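Local coordinates for protein putative zinc protease (Bordetella pertussis, PDB 3IH6) that is a putative zinc-dependent endopeptidase of the M16 family, probably cleaving peptide bonds, here represented by a fragment matching part of the M16 inactive-domain family, at residues Val27-His32 with Thr103-Leu108. Residues are numbered along the deposited sequence; the frame is centred on the assembly and turned at random.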
ATOM      1  N   VAL E  27      -9.972  15.910 -24.196  1.00 21.73           N
ATOM      2  CA  VAL E  27      -9.193  17.012 -24.738  1.00 22.08           C
ATOM      3  C   VAL E  27      -8.229  17.461 -23.678  1.00 22.73           C
ATOM      4  O   VAL E  27      -8.442  17.187 -22.481  1.00 22.35           O
ATOM      5  CB  VAL E  27     -10.051  18.191 -25.243  1.00 21.87           C
ATOM      6  CG1 VAL E  27     -10.806  17.749 -26.475  1.00 22.38           C
ATOM      7  CG2 VAL E  27     -10.990  18.727 -24.167  1.00 21.58           C
ATOM      8  N   ALA E  28      -7.150  18.107 -24.123  1.00 22.40           N
ATOM      9  CA  ALA E  28      -6.050  18.440 -23.246  1.00 22.62           C
ATOM     10  C   ALA E  28      -5.342  19.698 -23.670  1.00 22.91           C
ATOM     11  O   ALA E  28      -5.255  20.013 -24.865  1.00 23.09           O
ATOM     12  CB  ALA E  28      -5.041  17.269 -23.166  1.00 22.65           C
ATOM     13  N   ALA E  29      -4.814  20.410 -22.674  1.00 23.08           N
ATOM     14  CA  ALA E  29      -3.856  21.477 -22.914  1.00 22.89           C
ATOM     15  C   ALA E  29      -2.536  21.283 -22.120  1.00 22.59           C
ATOM     16  O   ALA E  29      -2.538  21.164 -20.887  1.00 22.41           O
ATOM     17  CB  ALA E  29      -4.473  22.839 -22.620  1.00 22.57           C
HETATM   18  N   MSE E  30      -1.421  21.278 -22.849  1.00 21.17           N
HETATM   19  CA  MSE E  30      -0.089  21.128 -22.252  1.00 21.19           C
HETATM   20  C   MSE E  30       0.665  22.453 -22.104  1.00 19.57           C
HETATM   21  O   MSE E  30       0.681  23.285 -23.018  1.00 19.45           O
HETATM   22  CB  MSE E  30       0.767  20.197 -23.119  1.00 21.89           C
HETATM   23  CG  MSE E  30       1.923  19.553 -22.371  1.00 24.41           C
HETATM   24 SE   MSE E  30       1.189  18.021 -21.429  0.50 30.30          SE
HETATM   25  CE  MSE E  30       0.164  17.261 -22.955  1.00 27.71           C
ATOM     26  N   TYR E  31       1.334  22.603 -20.960  1.00 18.45           N
ATOM     27  CA  TYR E  31       2.140  23.763 -20.650  1.00 17.36           C
ATOM     28  C   TYR E  31       3.485  23.283 -20.070  1.00 18.12           C
ATOM     29  O   TYR E  31       3.612  22.117 -19.633  1.00 19.17           O
ATOM     30  CB  TYR E  31       1.420  24.624 -19.621  1.00 16.82           C
ATOM     31  CG  TYR E  31       0.092  25.190 -20.052  1.00 15.88           C
ATOM     32  CD1 TYR E  31      -0.011  26.501 -20.580  1.00 15.16           C
ATOM     33  CD2 TYR E  31      -1.068  24.440 -19.939  1.00 15.30           C
ATOM     34  CE1 TYR E  31      -1.262  27.047 -20.982  1.00 13.14           C
ATOM     35  CE2 TYR E  31      -2.320  24.963 -20.350  1.00 16.51           C
ATOM     36  CZ  TYR E  31      -2.404  26.271 -20.871  1.00 16.21           C
ATOM     37  OH  TYR E  31      -3.648  26.763 -21.237  1.00 15.18           O
ATOM     38  N   HIS E  32       4.497  24.140 -20.054  1.00 17.48           N
ATOM     39  CA  HIS E  32       5.763  23.753 -19.400  1.00 19.83           C
ATOM     40  C   HIS E  32       5.965  24.225 -17.958  1.00 19.52           C
ATOM     41  O   HIS E  32       5.431  25.249 -17.566  1.00 19.73           O
ATOM     42  CB  HIS E  32       7.010  24.011 -20.268  1.00 19.51           C
ATOM     43  CG  HIS E  32       7.416  25.450 -20.380  1.00 20.98           C
ATOM     44  ND1 HIS E  32       7.115  26.218 -21.489  1.00 23.92           N
ATOM     45  CD2 HIS E  32       8.176  26.235 -19.576  1.00 21.38           C
ATOM     46  CE1 HIS E  32       7.660  27.421 -21.353  1.00 23.33           C
ATOM     47  NE2 HIS E  32       8.312  27.457 -20.203  1.00 20.80           N
ATOM     48  N   THR E 103     -13.162  26.420 -23.531  1.00 20.37           N
ATOM     49  CA  THR E 103     -13.398  26.832 -22.172  1.00 20.14           C
ATOM     50  C   THR E 103     -12.251  26.441 -21.238  1.00 19.66           C
ATOM     51  O   THR E 103     -11.889  27.226 -20.378  1.00 20.64           O
ATOM     52  CB  THR E 103     -14.726  26.291 -21.630  1.00 20.24           C
ATOM     53  OG1 THR E 103     -15.789  26.614 -22.545  1.00 21.76           O
ATOM     54  CG2 THR E 103     -15.033  26.883 -20.236  1.00 18.51           C
ATOM     55  N   LEU E 104     -11.706  25.229 -21.377  1.00 18.99           N
ATOM     56  CA  LEU E 104     -10.559  24.801 -20.538  1.00 18.20           C
ATOM     57  C   LEU E 104      -9.376  25.792 -20.598  1.00 17.42           C
ATOM     58  O   LEU E 104      -8.798  26.137 -19.569  1.00 16.87           O
ATOM     59  CB  LEU E 104     -10.040  23.408 -20.963  1.00 18.23           C
ATOM     60  CG  LEU E 104      -8.793  22.912 -20.202  1.00 18.76           C
ATOM     61  CD1 LEU E 104      -9.190  21.856 -19.202  1.00 19.14           C
ATOM     62  CD2 LEU E 104      -7.823  22.327 -21.177  1.00 22.51           C
ATOM     63  N   THR E 105      -8.975  26.189 -21.804  1.00 17.08           N
ATOM     64  CA  THR E 105      -7.815  27.083 -21.938  1.00 16.63           C
ATOM     65  C   THR E 105      -8.155  28.519 -21.508  1.00 16.78           C
ATOM     66  O   THR E 105      -7.314  29.212 -20.934  1.00 16.72           O
ATOM     67  CB  THR E 105      -7.240  27.123 -23.371  1.00 16.86           C
ATOM     68  OG1 THR E 105      -8.267  27.537 -24.280  1.00 16.67           O
ATOM     69  CG2 THR E 105      -6.676  25.773 -23.795  1.00 17.30           C
ATOM     70  N   ALA E 106      -9.372  28.982 -21.791  1.00 17.07           N
ATOM     71  CA  ALA E 106      -9.806  30.298 -21.258  1.00 17.11           C
ATOM     72  C   ALA E 106      -9.713  30.370 -19.740  1.00 17.07           C
ATOM     73  O   ALA E 106      -9.315  31.387 -19.190  1.00 18.92           O
ATOM     74  CB  ALA E 106     -11.191  30.656 -21.726  1.00 16.91           C
ATOM     75  N   THR E 107     -10.050  29.296 -19.036  1.00 17.48           N
ATOM     76  CA  THR E 107     -10.066  29.344 -17.556  1.00 16.19           C
ATOM     77  C   THR E 107      -8.640  29.409 -17.067  1.00 16.64           C
ATOM     78  O   THR E 107      -8.303  30.171 -16.144  1.00 16.96           O
ATOM     79  CB  THR E 107     -10.708  28.048 -16.959  1.00 16.43           C
ATOM     80  OG1 THR E 107     -12.004  27.851 -17.516  1.00 12.49           O
ATOM     81  CG2 THR E 107     -10.758  28.079 -15.429  1.00 13.71           C
ATOM     82  N   LEU E 108      -7.802  28.597 -17.695  1.00 16.55           N
ATOM     83  CA  LEU E 108      -6.403  28.471 -17.297  1.00 17.80           C
ATOM     84  C   LEU E 108      -5.634  29.760 -17.526  1.00 18.18           C
ATOM     85  O   LEU E 108      -4.876  30.185 -16.673  1.00 19.63           O
ATOM     86  CB  LEU E 108      -5.722  27.320 -18.047  1.00 17.75           C
ATOM     87  CG  LEU E 108      -6.156  25.902 -17.687  1.00 16.48           C
ATOM     88  CD1 LEU E 108      -5.534  24.850 -18.647  1.00 14.00           C
ATOM     89  CD2 LEU E 108      -5.906  25.551 -16.227  1.00 21.34           C
TER
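The methyl CB of Ala29 meets two side chains of the helix at once, lying 3.7 Å from CD2 of Leu104 and 3.9 Å from CG2 of Thr105. Leu104, its CB already directed at the strand, extends CG anti to the backbone N (chi1 177°), and its CD2 also comes within 3.9 Å of the Ala29 amide N. Two residues along the strand, on the same face, the Tyr31 ring crosses the Leu108 side chain at a slant, with CE2 3.6 Å from Leu108 CD1, while OH, 3.7 Å from Leu108 CD1, continues to a hydrogen bond with Glu109. Thr105 turns CG2 to the strand and OG1 back to its own helix, where Leu101 O accepts from it. All six touching residues are buried, yet the interface is small, 206 Å² in total, and mostly apolar.

The other side of the helix is partly exposed and turned from the strand: Thr103, Ala106 and Thr107 do not touch it. There Thr107 OG1 hydrogen-bonds to Thr103 O (2.9 Å), which Thr107 N also reaches, from the opposite face of the carbonyl plane. Strand and helix axes pass 9.0 Å apart at 33°, a helix-on-sheet packing. Strand 26-32 runs between strands 84-90 and 187-191 of the antiparallel sheet; Phe87 packs beside Leu108, helix 58-63 touches Leu104, Thr103 and Thr107, and Trp155 of a second subunit packs on Ala28 and Met30.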